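Long-range contacts in L-hydantoinase (Arthrobacter aurescens, PDB 1GKR), which hydrolyses the cyclic amide ring of 5-substituted hydantoins at a site with two zinc ions, with an enantioselectivity that depends on the substrate: residues 182-186 with 284-288; 190-194 with 210-215; 58-63 with 308-314. One frame throughout, in Å; residues are numbered along the deposited sequence.

Contact 1: 182-186 with 284-288; sequences VHAEN and VAPPV. With ZN (zinc ion), chain E.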
loop_
_atom_site.group_PDB
_atom_site.type_symbol
_atom_site.label_atom_id
_atom_site.label_comp_id
_atom_site.label_asym_id
_atom_site.label_seq_id
_atom_site.Cartn_x
_atom_site.Cartn_y
_atom_site.Cartn_z
ATOM N N VAL A 182 -2.892 22.650 11.646
ATOM C CA VAL A 182 -1.603 22.622 12.325
ATOM C C VAL A 182 -0.479 22.965 11.375
ATOM O O VAL A 182 -0.617 22.842 10.161
ATOM C CB VAL A 182 -1.274 21.220 12.918
ATOM C CG1 VAL A 182 -2.436 20.687 13.685
ATOM C CG2 VAL A 182 -0.908 20.273 11.827
ATOM N N HIS A 183 0.629 23.413 11.951
ATOM C CA HIS A 183 1.834 23.712 11.193
ATOM C C HIS A 183 2.632 22.441 11.476
ATOM O O HIS A 183 3.071 22.211 12.610
ATOM C CB HIS A 183 2.556 24.932 11.774
ATOM C CG HIS A 183 3.871 25.219 11.117
ATOM N ND1 HIS A 183 4.113 26.382 10.413
ATOM C CD2 HIS A 183 5.013 24.489 11.049
ATOM C CE1 HIS A 183 5.346 26.356 9.937
ATOM N NE2 HIS A 183 5.914 25.217 10.307
ATOM N N ALA A 184 2.810 21.597 10.471
ATOM C CA ALA A 184 3.514 20.353 10.726
ATOM C C ALA A 184 4.975 20.259 10.347
ATOM O O ALA A 184 5.315 20.080 9.181
ATOM C CB ALA A 184 2.755 19.191 10.097
ATOM N N GLU A 185 5.836 20.379 11.352
ATOM C CA GLU A 185 7.276 20.220 11.172
ATOM C C GLU A 185 7.798 19.621 12.458
ATOM O O GLU A 185 7.106 19.628 13.467
ATOM C CB GLU A 185 7.970 21.547 10.887
ATOM C CG GLU A 185 7.693 22.067 9.492
ATOM C CD GLU A 185 8.654 23.148 9.081
ATOM O OE1 GLU A 185 8.411 24.333 9.411
ATOM O OE2 GLU A 185 9.663 22.794 8.440
ATOM N N ASN A 186 9.002 19.073 12.428
ATOM C CA ASN A 186 9.552 18.491 13.640
ATOM C C ASN A 186 10.519 19.493 14.272
ATOM O O ASN A 186 11.644 19.681 13.807
ATOM C CB ASN A 186 10.268 17.181 13.333
ATOM C CG ASN A 186 10.603 16.423 14.583
ATOM O OD1 ASN A 186 11.268 16.949 15.474
ATOM N ND2 ASN A 186 10.133 15.187 14.674
ATOM N N VAL A 284 10.441 31.248 4.036
ATOM C CA VAL A 284 9.169 30.980 4.671
ATOM C C VAL A 284 9.252 29.588 5.325
ATOM O O VAL A 284 10.220 28.860 5.101
ATOM C CB VAL A 284 8.068 31.088 3.589
ATOM C CG1 VAL A 284 7.982 29.815 2.815
ATOM C CG2 VAL A 284 6.749 31.493 4.207
ATOM N N ALA A 285 8.284 29.216 6.157
ATOM C CA ALA A 285 8.339 27.894 6.801
ATOM C C ALA A 285 7.008 27.202 6.705
ATOM O O ALA A 285 5.994 27.757 7.136
ATOM C CB ALA A 285 8.711 28.022 8.244
ATOM N N PRO A 286 6.986 25.978 6.152
ATOM C CA PRO A 286 8.111 25.201 5.615
ATOM C C PRO A 286 8.768 25.892 4.432
ATOM O O PRO A 286 8.147 26.707 3.753
ATOM C CB PRO A 286 7.465 23.896 5.165
ATOM C CG PRO A 286 6.208 23.846 5.903
ATOM C CD PRO A 286 5.732 25.261 5.923
ATOM N N PRO A 287 10.028 25.538 4.146
ATOM C CA PRO A 287 10.797 26.114 3.039
ATOM C C PRO A 287 10.191 25.825 1.672
ATOM O O PRO A 287 9.488 24.822 1.485
ATOM C CB PRO A 287 12.160 25.443 3.180
ATOM C CG PRO A 287 12.223 25.047 4.617
ATOM C CD PRO A 287 10.839 24.554 4.881
ATOM N N VAL A 288 10.460 26.714 0.721
ATOM C CA VAL A 288 10.003 26.512 -0.643
ATOM C C VAL A 288 10.896 25.378 -1.118
ATOM O O VAL A 288 12.073 25.318 -0.763
ATOM C CB VAL A 288 10.243 27.748 -1.497
ATOM C CG1 VAL A 288 10.004 27.434 -2.954
ATOM C CG2 VAL A 288 9.313 28.848 -1.050
HETATM ZN ZN ZN E . 3.080 27.996 9.690
#

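Contact 2: 190-194 with 210-215; sequences IQALQ and ASQPVF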
loop_
_atom_site.group_PDB
_atom_site.type_symbol
_atom_site.label_atom_id
_atom_site.label_comp_id
_atom_site.label_asym_id
_atom_site.label_seq_id
_atom_site.Cartn_x
_atom_site.Cartn_y
_atom_site.Cartn_z
ATOM N N ILE A 190 14.701 20.011 13.487
ATOM C CA ILE A 190 15.113 21.257 12.874
ATOM C C ILE A 190 16.233 21.864 13.708
ATOM O O ILE A 190 17.238 22.315 13.163
ATOM C CB ILE A 190 13.949 22.236 12.769
ATOM C CG1 ILE A 190 12.951 21.711 11.746
ATOM C CG2 ILE A 190 14.449 23.596 12.337
ATOM C CD1 ILE A 190 11.729 22.573 11.576
ATOM N N GLN A 191 16.079 21.863 15.028
ATOM C CA GLN A 191 17.121 22.411 15.889
ATOM C C GLN A 191 18.438 21.677 15.692
ATOM O O GLN A 191 19.485 22.308 15.531
ATOM C CB GLN A 191 16.729 22.297 17.353
ATOM C CG GLN A 191 15.595 23.191 17.768
ATOM C CD GLN A 191 15.220 22.984 19.224
ATOM O OE1 GLN A 191 14.181 23.467 19.679
ATOM N NE2 GLN A 191 16.067 22.263 19.966
ATOM N N ALA A 192 18.391 20.347 15.709
ATOM C CA ALA A 192 19.600 19.553 15.534
ATOM C C ALA A 192 20.262 19.859 14.201
ATOM O O ALA A 192 21.471 20.091 14.137
ATOM C CB ALA A 192 19.285 18.071 15.629
ATOM N N LEU A 193 19.478 19.859 13.133
ATOM C CA LEU A 193 20.034 20.152 11.829
ATOM C C LEU A 193 20.595 21.579 11.754
ATOM O O LEU A 193 21.624 21.810 11.121
ATOM C CB LEU A 193 18.973 19.936 10.756
ATOM C CG LEU A 193 18.569 18.479 10.596
ATOM C CD1 LEU A 193 17.435 18.385 9.611
ATOM C CD2 LEU A 193 19.762 17.666 10.129
ATOM N N GLN A 194 19.933 22.537 12.397
ATOM C CA GLN A 194 20.425 23.912 12.374
ATOM C C GLN A 194 21.832 23.978 12.924
ATOM O O GLN A 194 22.700 24.637 12.349
ATOM C CB GLN A 194 19.545 24.821 13.214
ATOM C CG GLN A 194 18.466 25.523 12.443
ATOM C CD GLN A 194 17.528 26.279 13.351
ATOM O OE1 GLN A 194 16.608 26.938 12.886
ATOM N NE2 GLN A 194 17.754 26.182 14.659
ATOM N N ALA A 210 17.897 23.203 3.796
ATOM C CA ALA A 210 18.438 21.942 4.286
ATOM C C ALA A 210 18.227 21.734 5.770
ATOM O O ALA A 210 18.207 20.595 6.226
ATOM C CB ALA A 210 19.905 21.848 3.970
ATOM N N SER A 211 18.078 22.822 6.523
ATOM C CA SER A 211 17.883 22.715 7.970
ATOM C C SER A 211 16.457 22.281 8.331
ATOM O O SER A 211 16.191 21.869 9.462
ATOM C CB SER A 211 18.238 24.042 8.667
ATOM O OG SER A 211 17.315 25.072 8.366
ATOM N N GLN A 212 15.546 22.372 7.368
ATOM C CA GLN A 212 14.161 21.962 7.576
ATOM C C GLN A 212 13.753 21.165 6.347
ATOM O O GLN A 212 12.827 21.534 5.645
ATOM C CB GLN A 212 13.262 23.187 7.729
ATOM C CG GLN A 212 13.743 24.159 8.803
ATOM C CD GLN A 212 12.746 25.273 9.114
ATOM O OE1 GLN A 212 13.102 26.276 9.728
ATOM N NE2 GLN A 212 11.496 25.096 8.704
ATOM N N PRO A 213 14.455 20.052 6.076
ATOM C CA PRO A 213 14.215 19.164 4.931
ATOM C C PRO A 213 12.824 18.560 4.852
ATOM O O PRO A 213 12.067 18.608 5.822
ATOM C CB PRO A 213 15.309 18.103 5.080
ATOM C CG PRO A 213 15.508 18.034 6.545
ATOM C CD PRO A 213 15.489 19.484 6.960
ATOM N N VAL A 214 12.491 17.980 3.701
ATOM C CA VAL A 214 11.169 17.397 3.536
ATOM C C VAL A 214 10.934 16.206 4.453
ATOM O O VAL A 214 9.825 16.025 4.957
ATOM C CB VAL A 214 10.884 16.940 2.071
ATOM C CG1 VAL A 214 11.277 18.013 1.098
ATOM C CG2 VAL A 214 11.609 15.682 1.771
ATOM N N PHE A 215 11.970 15.408 4.702
ATOM C CA PHE A 215 11.768 14.231 5.529
ATOM C C PHE A 215 11.224 14.577 6.908
ATOM O O PHE A 215 10.438 13.811 7.470
ATOM C CB PHE A 215 13.048 13.389 5.593
ATOM C CG PHE A 215 13.936 13.691 6.752
ATOM C CD1 PHE A 215 13.625 13.221 8.026
ATOM C CD2 PHE A 215 15.110 14.410 6.570
ATOM C CE1 PHE A 215 14.470 13.458 9.106
ATOM C CE2 PHE A 215 15.971 14.658 7.645
ATOM C CZ PHE A 215 15.652 14.181 8.915
HETATM O O HOH W 1 15.864 26.814 10.299
#

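Contact 3: 58-63 with 308-314; sequences DEHVHI and TLGSDHG. With ZN (zinc ion), chain F.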
loop_
_atom_site.group_PDB
_atom_site.type_symbol
_atom_site.label_atom_id
_atom_site.label_comp_id
_atom_site.label_asym_id
_atom_site.label_seq_id
_atom_site.Cartn_x
_atom_site.Cartn_y
_atom_site.Cartn_z
ATOM N N ASP A 58 -9.834 33.176 1.953
ATOM C CA ASP A 58 -8.494 32.798 2.383
ATOM C C ASP A 58 -8.488 32.415 3.866
ATOM O O ASP A 58 -8.692 33.254 4.742
ATOM C CB ASP A 58 -7.518 33.937 2.125
ATOM C CG ASP A 58 -6.091 33.479 2.180
ATOM O OD1 ASP A 58 -5.801 32.587 2.995
ATOM O OD2 ASP A 58 -5.253 34.001 1.420
ATOM N N GLU A 59 -8.256 31.131 4.123
ATOM C CA GLU A 59 -8.245 30.553 5.468
ATOM C C GLU A 59 -6.925 30.727 6.199
ATOM O O GLU A 59 -6.800 30.317 7.356
ATOM C CB GLU A 59 -8.514 29.047 5.380
ATOM C CG GLU A 59 -7.405 28.319 4.624
ATOM C CD GLU A 59 -7.671 26.838 4.409
ATOM O OE1 GLU A 59 -8.850 26.427 4.467
ATOM O OE2 GLU A 59 -6.696 26.090 4.162
ATOM N N HIS A 60 -5.934 31.305 5.536
ATOM C CA HIS A 60 -4.637 31.441 6.172
ATOM C C HIS A 60 -4.050 32.848 6.107
ATOM O O HIS A 60 -3.163 33.132 5.299
ATOM C CB HIS A 60 -3.684 30.432 5.551
ATOM C CG HIS A 60 -2.463 30.184 6.372
ATOM N ND1 HIS A 60 -1.738 29.012 6.295
ATOM C CD2 HIS A 60 -1.838 30.958 7.290
ATOM C CE1 HIS A 60 -0.720 29.079 7.135
ATOM N NE2 HIS A 60 -0.758 30.248 7.750
ATOM N N VAL A 61 -4.532 33.713 6.988
ATOM C CA VAL A 61 -4.090 35.089 7.013
ATOM C C VAL A 61 -3.495 35.505 8.360
ATOM O O VAL A 61 -4.033 35.181 9.430
ATOM C CB VAL A 61 -5.279 36.017 6.653
ATOM C CG1 VAL A 61 -4.833 37.477 6.580
ATOM C CG2 VAL A 61 -5.873 35.572 5.340
ATOM N N HIS A 62 -2.366 36.209 8.289
ATOM C CA HIS A 62 -1.683 36.725 9.475
ATOM C C HIS A 62 -1.535 38.253 9.376
ATOM O O HIS A 62 -0.432 38.760 9.155
ATOM C CB HIS A 62 -0.279 36.149 9.612
ATOM C CG HIS A 62 -0.231 34.665 9.765
ATOM N ND1 HIS A 62 -0.532 34.028 10.948
ATOM C CD2 HIS A 62 0.160 33.693 8.904
ATOM C CE1 HIS A 62 -0.324 32.730 10.812
ATOM N NE2 HIS A 62 0.094 32.500 9.580
ATOM N N ILE A 63 -2.632 38.990 9.502
ATOM C CA ILE A 63 -2.524 40.435 9.473
ATOM C C ILE A 63 -1.884 40.800 10.812
ATOM O O ILE A 63 -1.180 41.795 10.915
ATOM C CB ILE A 63 -3.898 41.109 9.334
ATOM C CG1 ILE A 63 -4.436 40.879 7.921
ATOM C CG2 ILE A 63 -3.779 42.604 9.633
ATOM C CD1 ILE A 63 -5.844 41.388 7.708
ATOM N N THR A 308 -7.074 22.908 -0.537
ATOM C CA THR A 308 -7.263 24.351 -0.445
ATOM C C THR A 308 -5.972 25.115 -0.670
ATOM O O THR A 308 -4.869 24.580 -0.551
ATOM C CB THR A 308 -7.778 24.777 0.943
ATOM O OG1 THR A 308 -6.766 24.494 1.916
ATOM C CG2 THR A 308 -9.057 24.039 1.309
ATOM N N LEU A 309 -6.126 26.389 -0.984
ATOM C CA LEU A 309 -4.993 27.267 -1.196
ATOM C C LEU A 309 -5.157 28.422 -0.204
ATOM O O LEU A 309 -6.243 28.991 -0.061
ATOM C CB LEU A 309 -4.999 27.765 -2.636
ATOM C CG LEU A 309 -3.852 27.334 -3.556
ATOM C CD1 LEU A 309 -3.448 25.911 -3.287
ATOM C CD2 LEU A 309 -4.276 27.511 -5.007
ATOM N N GLY A 310 -4.091 28.735 0.518
ATOM C CA GLY A 310 -4.136 29.822 1.483
ATOM C C GLY A 310 -2.881 30.639 1.265
ATOM O O GLY A 310 -1.833 30.072 0.977
ATOM N N SER A 311 -2.960 31.953 1.403
ATOM C CA SER A 311 -1.786 32.787 1.151
ATOM C C SER A 311 -0.697 32.742 2.213
ATOM O O SER A 311 0.500 32.756 1.901
ATOM C CB SER A 311 -2.221 34.238 0.967
ATOM O OG SER A 311 -2.808 34.712 2.165
ATOM N N ASP A 312 -1.119 32.658 3.469
ATOM C CA ASP A 312 -0.193 32.692 4.595
ATOM C C ASP A 312 0.467 34.089 4.584
ATOM O O ASP A 312 1.657 34.262 4.867
ATOM C CB ASP A 312 0.859 31.584 4.518
ATOM C CG ASP A 312 1.618 31.427 5.834
ATOM O OD1 ASP A 312 1.046 31.774 6.892
ATOM O OD2 ASP A 312 2.774 30.953 5.827
ATOM N N HIS A 313 -0.346 35.077 4.223
ATOM C CA HIS A 313 0.043 36.479 4.195
ATOM C C HIS A 313 0.508 36.854 5.607
ATOM O O HIS A 313 -0.211 36.651 6.587
ATOM C CB HIS A 313 -1.178 37.317 3.813
ATOM C CG HIS A 313 -0.980 38.792 3.955
ATOM N ND1 HIS A 313 -0.486 39.579 2.938
ATOM C CD2 HIS A 313 -1.229 39.627 4.994
ATOM C CE1 HIS A 313 -0.445 40.837 3.341
ATOM N NE2 HIS A 313 -0.891 40.893 4.583
ATOM N N GLY A 314 1.707 37.405 5.713
ATOM C CA GLY A 314 2.210 37.775 7.017
ATOM C C GLY A 314 3.420 38.664 6.885
ATOM O O GLY A 314 4.426 38.274 6.289
HETATM ZN ZN ZN F . 1.029 30.765 8.766
HETATM O O HOH W 2 -8.334 29.513 1.737
HETATM O O HOH W 3 3.506 30.445 8.582
#

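Contact 1: 182-186 with 284-288
Ala285 meets His183 and Glu185 together. Its carbonyl O lies 3.2 Å from His183 CE1, placed obliquely to the imidazole, while its methyl carbon sits near the carboxylate of Glu185. A cis peptide bond follows, and Pro286 then lays CA, CB and CG against that same carboxylate; Pro286 CG is 4.1 Å from Glu185 CD, and the two side chains run at a slant to each other. Pro287 adds less, bringing CD to 4.1 Å from Glu185 OE2. Apart from the Ala285 carbonyl, then, the loop offers mainly carbon to a pair of polar groups whose bonds are made elsewhere. His183 NE2 donates to Glu185 OE1 over 2.8 Å, nearly straight (170°), in the ring plane and onto the anti lone pair. Glu185 OE2 is taken by the side-chain amides of Gln212 and Gln216. Gripped at both oxygens, the carboxylate should fix the rotation of the imidazole and probably makes ND1 a stronger donor to the metal. With CG anti to the backbone N (chi1 175°), His183 brings ND1 to 2.0 Å from the zinc ion ZN, which His239 and the carboxylated Lys147 also bind: the second metal position of the binuclear amidohydrolase site.

Contact 2: 190-194 with 210-215
Ile190 and Leu193, one helical turn apart, straddle the backbone carbonyl of Ser211 and carry the close-packed part of this contact. Leu193 CB comes to 3.6 Å from Ser211 O. Farther out, Leu193 turns CG away from its own carbonyl carbon (chi1 -67°), and its CD1 meets the CD-CG side of the Pro213 ring, with Leu193 CD1 3.5 Å from Pro213 CD. The ring of Phe215 adds a more distant apolar neighbour to that methyl group. Ile190 works on Gln212 instead: its CG2 lies 3.6 Å from Gln212 CG, and CD1 rests near the amide carbon, so the aliphatic part of the glutamine lies across the isoleucine branches. The amide nitrogen of Gln212 goes on to Glu185.

Packing thins toward Gln194, whose CG approaches Ser211 CB no closer than 4.1 Å. Here a water takes over. It lies 2.7 Å from Gln194 OE1 and 2.9 Å from Gln212 OE1 and also faces Ser211 OG; with two protons for three acceptors, it cannot serve all of them fully at once. That hydroxyl is also bonded to the carbonyl of Tyr208. On the Leu193 side the cover comes from the neighbouring subunit, whose Phe167 packs on Leu193 and meets the Phe215 ring. Helix 187-199 is thus set against the short turn between helices 205-211 and 214-231, a helical excursion connecting two successive strands, 179-182 and 234-237, of the amidohydrolase TIM barrel.

Contact 3: 58-63 with 308-314
His60, His62 and Asp312 converge on one zinc ion ZN, the first metal position of the amidohydrolase barrel: the His-X-His motif ends the first barrel strand, and the aspartate follows the last. His60 NE2, His62 NE2 and Asp312 OD1 each bind the zinc at 2.1 Å; a water and the carboxylated Lys147 belong to the same site. Asp312 lies alongside His60, pointing the same way, with its CB 3.8 Å from the centroid of the His60 ring and its CG over the same ring face, offset toward the rim. Toward His62 it comes from another side, OD1 standing at the imidazole edge near the ring plane. Asp312 swings CG opposite its backbone N (chi1 -167°), which carries OD1 to the metal and leaves OD2 to accept from the zinc-bound water.

One shell out, backbone and side-chain bonds fix these ligands. Asp312 N reaches His60 O by a weak, bent bond, whereas His62 N donates to His313 O (2.8 Å). His60 ND1 is held by Glu262. Beneath the metal ligands, Asp58 ties the two segments together: its OD1 accepts from His60 N in an Asx turn, and its OD2 receives both the hydroxyl and the backbone N of Ser311. That hydroxyl also accepts from His313 N, forming an ST turn that leads past the metal ligand. Farther along, Glu59 crosses Thr308 at about a right angle, and Thr308 OG1 donates to Glu59 OE2 at 2.8 Å from above the carboxylate plane.

The centres of contacts 1 and 2 lie about 15 and 25 Å from the chain's centre, where contact 3 sits, and polar chemistry gives way to apolar packing along that path. Contacts 1 and 3 are buried and each holds one zinc position, yet contact 3 supplies metal ligands from both segments, while 284-288 contributes no ligand and packs on His183 and Glu185. Contact 2 is partly buried, borders another subunit, joins helices by aliphatic packing and a water, and reaches the second shell of the metal site through Gln212. Segment 182-186 leads from strand 179-182 directly into helix 187-199, which carries the first segment of contact 2. Contact 2 nests inside contact 1, and both inside contact 3.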